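Local atomic coordinates of CCHC-type domain-containing protein (Trypanosoma brucei brucei, PDB entry 7C45), a protein that trims guide RNAs as an RNase D ribonuclease, probably acting as a 3'-5' exonuclease, and carries zinc knuckles that bind nucleotides. Residues F100-R105 with V121-V126; R105-L110 with Q221-Y226. All coordinates share one frame; numbering follows the deposited sequence.

Interaction 1. Residues F100-R105 with V121-V126. With nucleotides of chain B.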
loop_
_atom_site.group_PDB
_atom_site.type_symbol
_atom_site.label_atom_id
_atom_site.label_comp_id
_atom_site.label_asym_id
_atom_site.label_seq_id
_atom_site.Cartn_x
_atom_site.Cartn_y
_atom_site.Cartn_z
ATOM N N PHE A 100 -5.160 1.487 0.929
ATOM C CA PHE A 100 -3.972 2.143 0.399
ATOM C C PHE A 100 -2.744 1.361 0.829
ATOM O O PHE A 100 -2.804 0.549 1.749
ATOM C CB PHE A 100 -3.813 3.581 0.908
ATOM C CG PHE A 100 -4.752 4.573 0.267
ATOM C CD1 PHE A 100 -6.023 4.756 0.770
ATOM C CD2 PHE A 100 -4.344 5.319 -0.815
ATOM C CE1 PHE A 100 -6.887 5.679 0.196
ATOM C CE2 PHE A 100 -5.192 6.254 -1.398
ATOM C CZ PHE A 100 -6.469 6.423 -0.894
ATOM N N PHE A 101 -1.628 1.637 0.168
ATOM C CA PHE A 101 -0.309 1.216 0.645
ATOM C C PHE A 101 0.540 2.487 0.706
ATOM O O PHE A 101 1.040 2.973 -0.321
ATOM C CB PHE A 101 0.329 0.151 -0.243
ATOM C CG PHE A 101 1.556 -0.473 0.379
ATOM C CD1 PHE A 101 1.419 -1.545 1.235
ATOM C CD2 PHE A 101 2.821 0.031 0.138
ATOM C CE1 PHE A 101 2.527 -2.128 1.821
ATOM C CE2 PHE A 101 3.927 -0.532 0.732
ATOM C CZ PHE A 101 3.779 -1.619 1.575
ATOM N N ASP A 102 0.682 3.011 1.928
ATOM C CA ASP A 102 1.168 4.353 2.223
ATOM C C ASP A 102 0.239 5.387 1.597
ATOM O O ASP A 102 0.422 5.761 0.432
ATOM C CB ASP A 102 2.617 4.574 1.750
ATOM C CG ASP A 102 3.220 5.883 2.316
ATOM O OD1 ASP A 102 2.448 6.662 2.892
ATOM O OD2 ASP A 102 4.433 6.113 2.182
ATOM N N CYS A 103 -0.723 5.881 2.381
ATOM C CA CYS A 103 -1.734 6.814 1.887
ATOM C C CYS A 103 -1.279 8.265 1.919
ATOM O O CYS A 103 -2.002 9.137 1.435
ATOM C CB CYS A 103 -3.018 6.708 2.718
ATOM S SG CYS A 103 -2.897 7.240 4.435
ATOM N N ARG A 104 -0.102 8.551 2.461
ATOM C CA ARG A 104 0.183 9.922 2.883
ATOM C C ARG A 104 0.216 10.882 1.702
ATOM O O ARG A 104 -0.520 11.873 1.662
ATOM C CB ARG A 104 1.505 9.963 3.646
ATOM C CG ARG A 104 1.402 9.340 5.036
ATOM C CD ARG A 104 2.798 9.240 5.679
ATOM N NE ARG A 104 3.668 8.464 4.835
ATOM C CZ ARG A 104 4.973 8.330 5.032
ATOM N NH1 ARG A 104 5.552 8.898 6.092
ATOM N NH2 ARG A 104 5.684 7.618 4.169
ATOM N N ARG A 105 1.117 10.628 0.763
ATOM C CA ARG A 105 1.215 11.471 -0.429
ATOM C C ARG A 105 -0.063 11.409 -1.266
ATOM O O ARG A 105 -0.474 12.417 -1.859
ATOM C CB ARG A 105 2.415 11.035 -1.274
ATOM C CG ARG A 105 3.577 11.969 -1.298
ATOM C CD ARG A 105 4.057 12.251 0.085
ATOM N NE ARG A 105 3.670 13.582 0.551
ATOM C CZ ARG A 105 3.943 14.008 1.774
ATOM N NH1 ARG A 105 3.575 15.217 2.177
ATOM N NH2 ARG A 105 4.605 13.203 2.600
ATOM N N VAL A 121 -10.761 4.676 5.452
ATOM C CA VAL A 121 -9.490 4.371 4.804
ATOM C C VAL A 121 -8.732 3.372 5.672
ATOM O O VAL A 121 -8.784 3.439 6.901
ATOM C CB VAL A 121 -8.654 5.651 4.576
ATOM C CG1 VAL A 121 -7.292 5.321 3.962
ATOM C CG2 VAL A 121 -9.356 6.633 3.636
ATOM N N LEU A 122 -8.039 2.441 5.032
ATOM C CA LEU A 122 -7.179 1.490 5.731
ATOM C C LEU A 122 -5.871 1.406 4.973
ATOM O O LEU A 122 -5.865 1.039 3.796
ATOM C CB LEU A 122 -7.835 0.111 5.814
ATOM C CG LEU A 122 -7.009 -0.953 6.532
ATOM C CD1 LEU A 122 -6.842 -0.539 7.965
ATOM C CD2 LEU A 122 -7.787 -2.276 6.476
ATOM N N ASP A 123 -4.765 1.735 5.643
ATOM C CA ASP A 123 -3.448 1.775 5.018
ATOM C C ASP A 123 -2.737 0.470 5.355
ATOM O O ASP A 123 -2.388 0.222 6.513
ATOM C CB ASP A 123 -2.671 2.995 5.506
ATOM C CG ASP A 123 -1.319 3.150 4.836
ATOM O OD1 ASP A 123 -0.713 2.172 4.391
ATOM O OD2 ASP A 123 -0.854 4.308 4.771
ATOM N N LEU A 124 -2.550 -0.380 4.353
ATOM C CA LEU A 124 -2.020 -1.711 4.640
ATOM C C LEU A 124 -0.535 -1.671 4.987
ATOM O O LEU A 124 -0.037 -2.560 5.696
ATOM C CB LEU A 124 -2.271 -2.640 3.459
ATOM C CG LEU A 124 -3.740 -2.967 3.187
ATOM C CD1 LEU A 124 -3.817 -4.030 2.086
ATOM C CD2 LEU A 124 -4.501 -3.412 4.453
ATOM N N GLN A 125 0.200 -0.673 4.497
ATOM C CA GLN A 125 1.581 -0.527 4.954
ATOM C C GLN A 125 1.616 -0.256 6.444
ATOM O O GLN A 125 2.397 -0.873 7.182
ATOM C CB GLN A 125 2.284 0.608 4.209
ATOM C CG GLN A 125 3.774 0.690 4.501
ATOM C CD GLN A 125 4.412 1.947 3.931
ATOM O OE1 GLN A 125 3.996 3.051 4.239
ATOM N NE2 GLN A 125 5.408 1.770 3.068
ATOM N N VAL A 126 0.762 0.666 6.902
ATOM C CA VAL A 126 0.630 0.949 8.332
ATOM C C VAL A 126 0.208 -0.312 9.093
ATOM O O VAL A 126 0.729 -0.595 10.182
ATOM C CB VAL A 126 -0.350 2.112 8.563
ATOM C CG1 VAL A 126 -0.594 2.338 10.032
ATOM C CG2 VAL A 126 0.212 3.398 7.944
ATOM P P U B 8 12.324 2.181 1.236
ATOM O OP1 U B 8 13.309 3.284 1.204
ATOM O OP2 U B 8 12.583 1.039 2.147
ATOM O "O5'" U B 8 10.919 2.858 1.502
ATOM C "C5'" U B 8 9.906 2.183 2.220
ATOM C "C4'" U B 8 8.654 3.008 2.256
ATOM O "O4'" U B 8 8.927 4.277 2.894
ATOM C "C3'" U B 8 8.055 3.390 0.914
ATOM O "O3'" U B 8 7.280 2.343 0.370
ATOM C "C2'" U B 8 7.241 4.628 1.262
ATOM O "O2'" U B 8 6.021 4.266 1.906
ATOM C "C1'" U B 8 8.141 5.285 2.309
ATOM N N1 U B 8 9.076 6.282 1.733
ATOM C C2 U B 8 8.588 7.538 1.491
ATOM O O2 U B 8 7.423 7.825 1.682
ATOM N N3 U B 8 9.514 8.427 0.984
ATOM C C4 U B 8 10.851 8.143 0.755
ATOM O O4 U B 8 11.599 9.018 0.310
ATOM C C5 U B 8 11.273 6.814 1.067
ATOM C C6 U B 8 10.384 5.943 1.545
ATOM P P U B 9 7.111 2.194 -1.221
ATOM O OP1 U B 9 6.300 0.968 -1.428
ATOM O OP2 U B 9 8.470 2.294 -1.801
ATOM O "O5'" U B 9 6.312 3.508 -1.626
ATOM C "C5'" U B 9 4.891 3.567 -1.589
ATOM C "C4'" U B 9 4.330 4.933 -1.942
ATOM O "O4'" U B 9 4.950 5.981 -1.163
ATOM C "C3'" U B 9 4.487 5.413 -3.376
ATOM O "O3'" U B 9 3.569 4.810 -4.255
ATOM C "C2'" U B 9 4.306 6.920 -3.245
ATOM O "O2'" U B 9 2.934 7.280 -3.129
ATOM C "C1'" U B 9 4.982 7.181 -1.905
ATOM N N1 U B 9 6.387 7.592 -2.073
ATOM C C2 U B 9 6.645 8.898 -2.495
ATOM O O2 U B 9 5.785 9.721 -2.734
ATOM N N3 U B 9 7.968 9.220 -2.637
ATOM C C4 U B 9 9.043 8.387 -2.409
ATOM O O4 U B 9 10.179 8.825 -2.583
ATOM C C5 U B 9 8.697 7.060 -1.983
ATOM C C6 U B 9 7.412 6.711 -1.833
#
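Phe100 and Asp123 pair in parallel at the edge of the exonuclease sheet, where strands 97-100 and 121-123 of a beta-alpha-beta unit end together. Phe100 N donates to Leu122 O at 3.0 Å, and Phe100 O receives Leu124 N at 2.8 Å, so both are used. Past the strand ends Asp123, the N-cap of helix 124-136, accepts Asp102 N with OD1 on the syn side (3.0 Å) and Val126 N from the opposite face of the plane; its OD2 takes Cys103 N at 2.9 Å. Aspartate suits this place because its short carboxylate serves a turn and a helix start at once. Asp102 in turn is held side-on by Arg104, NE to OD1 and NH2 to OD2, which fixes its rotation; OD1 also caps the turn through Arg104 N. Gln125 lays its CB over the Phe101 ring, 3.6 Å from the centroid, a CH-pi contact. With CG anti to the backbone N (chi1 -172°), its extended chain reaches the RNA. Its OE1 accepts from Arg141 NH1 and its NE2 donates to Ser142 O. The ribose O2' of U8 of chain B donates to Asp102 OD2 in a bond modelled very short, 2.5 Å, and receives Gln125 NE2 at 2.8 Å.

Interaction 2. Residues R105-L110 with Q221-Y226. With nucleotides of chain B.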
loop_
_atom_site.group_PDB
_atom_site.type_symbol
_atom_site.label_atom_id
_atom_site.label_comp_id
_atom_site.label_asym_id
_atom_site.label_seq_id
_atom_site.Cartn_x
_atom_site.Cartn_y
_atom_site.Cartn_z
ATOM N N ARG A 105 1.117 10.628 0.763
ATOM C CA ARG A 105 1.215 11.471 -0.429
ATOM C C ARG A 105 -0.063 11.409 -1.266
ATOM O O ARG A 105 -0.474 12.417 -1.859
ATOM C CB ARG A 105 2.415 11.035 -1.274
ATOM C CG ARG A 105 3.577 11.969 -1.298
ATOM C CD ARG A 105 4.057 12.251 0.085
ATOM N NE ARG A 105 3.670 13.582 0.551
ATOM C CZ ARG A 105 3.943 14.008 1.774
ATOM N NH1 ARG A 105 3.575 15.217 2.177
ATOM N NH2 ARG A 105 4.605 13.203 2.600
ATOM N N ASP A 106 -0.686 10.234 -1.349
ATOM C CA ASP A 106 -1.911 10.081 -2.136
ATOM C C ASP A 106 -3.012 10.975 -1.609
ATOM O O ASP A 106 -3.682 11.681 -2.374
ATOM C CB ASP A 106 -2.389 8.629 -2.106
ATOM C CG ASP A 106 -1.494 7.704 -2.898
ATOM O OD1 ASP A 106 -0.619 8.201 -3.624
ATOM O OD2 ASP A 106 -1.703 6.481 -2.805
ATOM N N VAL A 107 -3.212 10.945 -0.291
ATOM C CA VAL A 107 -4.287 11.695 0.331
ATOM C C VAL A 107 -4.012 13.187 0.230
ATOM O O VAL A 107 -4.928 13.993 -0.015
ATOM C CB VAL A 107 -4.435 11.199 1.781
ATOM C CG1 VAL A 107 -4.968 12.257 2.692
ATOM C CG2 VAL A 107 -5.273 9.918 1.782
ATOM N N GLU A 108 -2.734 13.573 0.354
ATOM C CA GLU A 108 -2.361 14.957 0.141
ATOM C C GLU A 108 -2.716 15.400 -1.267
ATOM O O GLU A 108 -3.241 16.493 -1.453
ATOM C CB GLU A 108 -0.869 15.148 0.382
ATOM C CG GLU A 108 -0.394 16.568 0.132
ATOM C CD GLU A 108 1.082 16.691 0.376
ATOM O OE1 GLU A 108 1.822 15.854 -0.161
ATOM O OE2 GLU A 108 1.497 17.594 1.128
ATOM N N ALA A 109 -2.452 14.547 -2.262
ATOM C CA ALA A 109 -2.761 14.906 -3.647
ATOM C C ALA A 109 -4.258 14.912 -3.895
ATOM O O ALA A 109 -4.762 15.768 -4.634
ATOM C CB ALA A 109 -2.061 13.958 -4.622
ATOM N N LEU A 110 -4.987 13.959 -3.308
ATOM C CA LEU A 110 -6.439 13.974 -3.456
ATOM C C LEU A 110 -7.018 15.271 -2.909
ATOM O O LEU A 110 -7.906 15.864 -3.521
ATOM C CB LEU A 110 -7.074 12.772 -2.753
ATOM C CG LEU A 110 -6.798 11.419 -3.414
ATOM C CD1 LEU A 110 -7.420 10.295 -2.585
ATOM C CD2 LEU A 110 -7.331 11.383 -4.840
ATOM N N GLN A 221 -6.164 9.025 11.342
ATOM C CA GLN A 221 -5.298 10.099 11.816
ATOM C C GLN A 221 -4.374 10.584 10.703
ATOM O O GLN A 221 -4.114 11.782 10.583
ATOM C CB GLN A 221 -4.479 9.611 13.011
ATOM C CG GLN A 221 -3.588 10.672 13.655
ATOM C CD GLN A 221 -4.383 11.877 14.113
ATOM O OE1 GLN A 221 -4.297 12.952 13.516
ATOM N NE2 GLN A 221 -5.179 11.701 15.163
ATOM N N TYR A 222 -3.831 9.657 9.919
ATOM C CA TYR A 222 -2.988 10.043 8.784
ATOM C C TYR A 222 -3.775 10.847 7.761
ATOM O O TYR A 222 -3.258 11.826 7.197
ATOM C CB TYR A 222 -2.369 8.807 8.141
ATOM C CG TYR A 222 -1.111 8.412 8.845
ATOM C CD1 TYR A 222 0.062 9.119 8.640
ATOM C CD2 TYR A 222 -1.098 7.350 9.733
ATOM C CE1 TYR A 222 1.219 8.793 9.325
ATOM C CE2 TYR A 222 0.061 7.009 10.423
ATOM C CZ TYR A 222 1.220 7.728 10.212
ATOM O OH TYR A 222 2.380 7.413 10.896
ATOM N N VAL A 223 -5.027 10.455 7.508
ATOM C CA VAL A 223 -5.828 11.213 6.545
ATOM C C VAL A 223 -6.132 12.607 7.092
ATOM O O VAL A 223 -6.112 13.591 6.357
ATOM C CB VAL A 223 -7.107 10.441 6.162
ATOM C CG1 VAL A 223 -7.976 11.274 5.211
ATOM C CG2 VAL A 223 -6.742 9.127 5.474
ATOM N N GLU A 224 -6.402 12.718 8.397
ATOM C CA GLU A 224 -6.608 14.040 8.984
ATOM C C GLU A 224 -5.372 14.910 8.828
ATOM O O GLU A 224 -5.470 16.122 8.618
ATOM C CB GLU A 224 -6.960 13.908 10.463
ATOM C CG GLU A 224 -8.355 13.386 10.728
ATOM C CD GLU A 224 -9.424 14.347 10.249
ATOM O OE1 GLU A 224 -9.424 15.517 10.701
ATOM O OE2 GLU A 224 -10.250 13.929 9.410
ATOM N N HIS A 225 -4.197 14.313 8.969
ATOM C CA HIS A 225 -2.952 15.071 8.916
ATOM C C HIS A 225 -2.637 15.524 7.490
ATOM O O HIS A 225 -2.189 16.658 7.278
ATOM C CB HIS A 225 -1.818 14.213 9.474
ATOM C CG HIS A 225 -0.565 14.974 9.768
ATOM N ND1 HIS A 225 0.335 15.340 8.789
ATOM C CD2 HIS A 225 -0.065 15.441 10.936
ATOM C CE1 HIS A 225 1.338 15.994 9.347
ATOM N NE2 HIS A 225 1.114 16.076 10.645
ATOM N N TYR A 226 -2.895 14.662 6.497
ATOM C CA TYR A 226 -2.396 14.877 5.142
ATOM C C TYR A 226 -3.441 15.428 4.187
ATOM O O TYR A 226 -3.076 15.930 3.125
ATOM C CB TYR A 226 -1.797 13.562 4.591
ATOM C CG TYR A 226 -0.417 13.344 5.148
ATOM C CD1 TYR A 226 -0.245 12.682 6.353
ATOM C CD2 TYR A 226 0.704 13.890 4.526
ATOM C CE1 TYR A 226 1.029 12.516 6.908
ATOM C CE2 TYR A 226 1.986 13.735 5.070
ATOM C CZ TYR A 226 2.144 13.053 6.268
ATOM O OH TYR A 226 3.407 12.901 6.820
ATOM P P U B 9 7.111 2.194 -1.221
ATOM O OP1 U B 9 6.300 0.968 -1.428
ATOM O OP2 U B 9 8.470 2.294 -1.801
ATOM O "O5'" U B 9 6.312 3.508 -1.626
ATOM C "C5'" U B 9 4.891 3.567 -1.589
ATOM C "C4'" U B 9 4.330 4.933 -1.942
ATOM O "O4'" U B 9 4.950 5.981 -1.163
ATOM C "C3'" U B 9 4.487 5.413 -3.376
ATOM O "O3'" U B 9 3.569 4.810 -4.255
ATOM C "C2'" U B 9 4.306 6.920 -3.245
ATOM O "O2'" U B 9 2.934 7.280 -3.129
ATOM C "C1'" U B 9 4.982 7.181 -1.905
ATOM N N1 U B 9 6.387 7.592 -2.073
ATOM C C2 U B 9 6.645 8.898 -2.495
ATOM O O2 U B 9 5.785 9.721 -2.734
ATOM N N3 U B 9 7.968 9.220 -2.637
ATOM C C4 U B 9 9.043 8.387 -2.409
ATOM O O4 U B 9 10.179 8.825 -2.583
ATOM C C5 U B 9 8.697 7.060 -1.983
ATOM C C6 U B 9 7.412 6.711 -1.833
#
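Glu108 OE1 is gripped by two nitrogens of Arg105, NE and NH1, each at 3.0 Å and both arriving from the same face of the carboxylate plane. The arginine chain, bent at chi2 and chi3, curls forward along helix 104-114 to reach Glu108. That fold also carries the guanidinium to Tyr226 of helix 212-226: the ring, turned 87° to the guanidinium plane, sets its CD2-CE2 edge against the guanidinium face, with CE2 3.6 Å from NH1. Tyrosine suits the site because its far end is polar as well; Tyr226 OH and Arg105 NH2 both bind Glu235 OE1, and Glu108 OE2 accepts from Val232 N and Gln53 NE2. Around Val107 the contact turns apolar. Val107 CG1 lies 4.0 Å from Val223 CG1 and 3.9 Å from Tyr226 CB, the two beta-branched valines packing against each other where the axes of the short segments pass 8.8 Å apart, crossing at -47°. Tyr226 O comes 3.2 Å from Glu108 CA, a CA-H...O contact. The buried positive charge is thus met by Glu108 and Glu235, which probably keeps Arg105 ionised and holds its guanidinium, while its aliphatic part borders U9 of chain B, CG 3.5 Å from the uracil O2.

How the interactions relate
Following the chain, strand 97-100 runs into the turn before helix 104-114, which leads on to strand 121-123; there interaction 1 closes a short loop, bringing the far end of the beta-alpha-beta unit back to its beginning. Interaction 2 starts on the same helix, at the shared Arg105, and closes a much longer loop by reaching helix 212-226. Because its first segment begins at the end of 100-105 and runs on before 121-126, while its second lies beyond both, the two contacts cross rather than nest. Their centres are about 9 Å apart and they touch, as where Val121 CG2 meets Val223 CG2 at 4.1 Å. Together they tie an outermost strand, helix 104-114, whose Asp106 binds manganese in another structure of the protein, and helix 212-226 together, with the RNA on the side of the first helix's start.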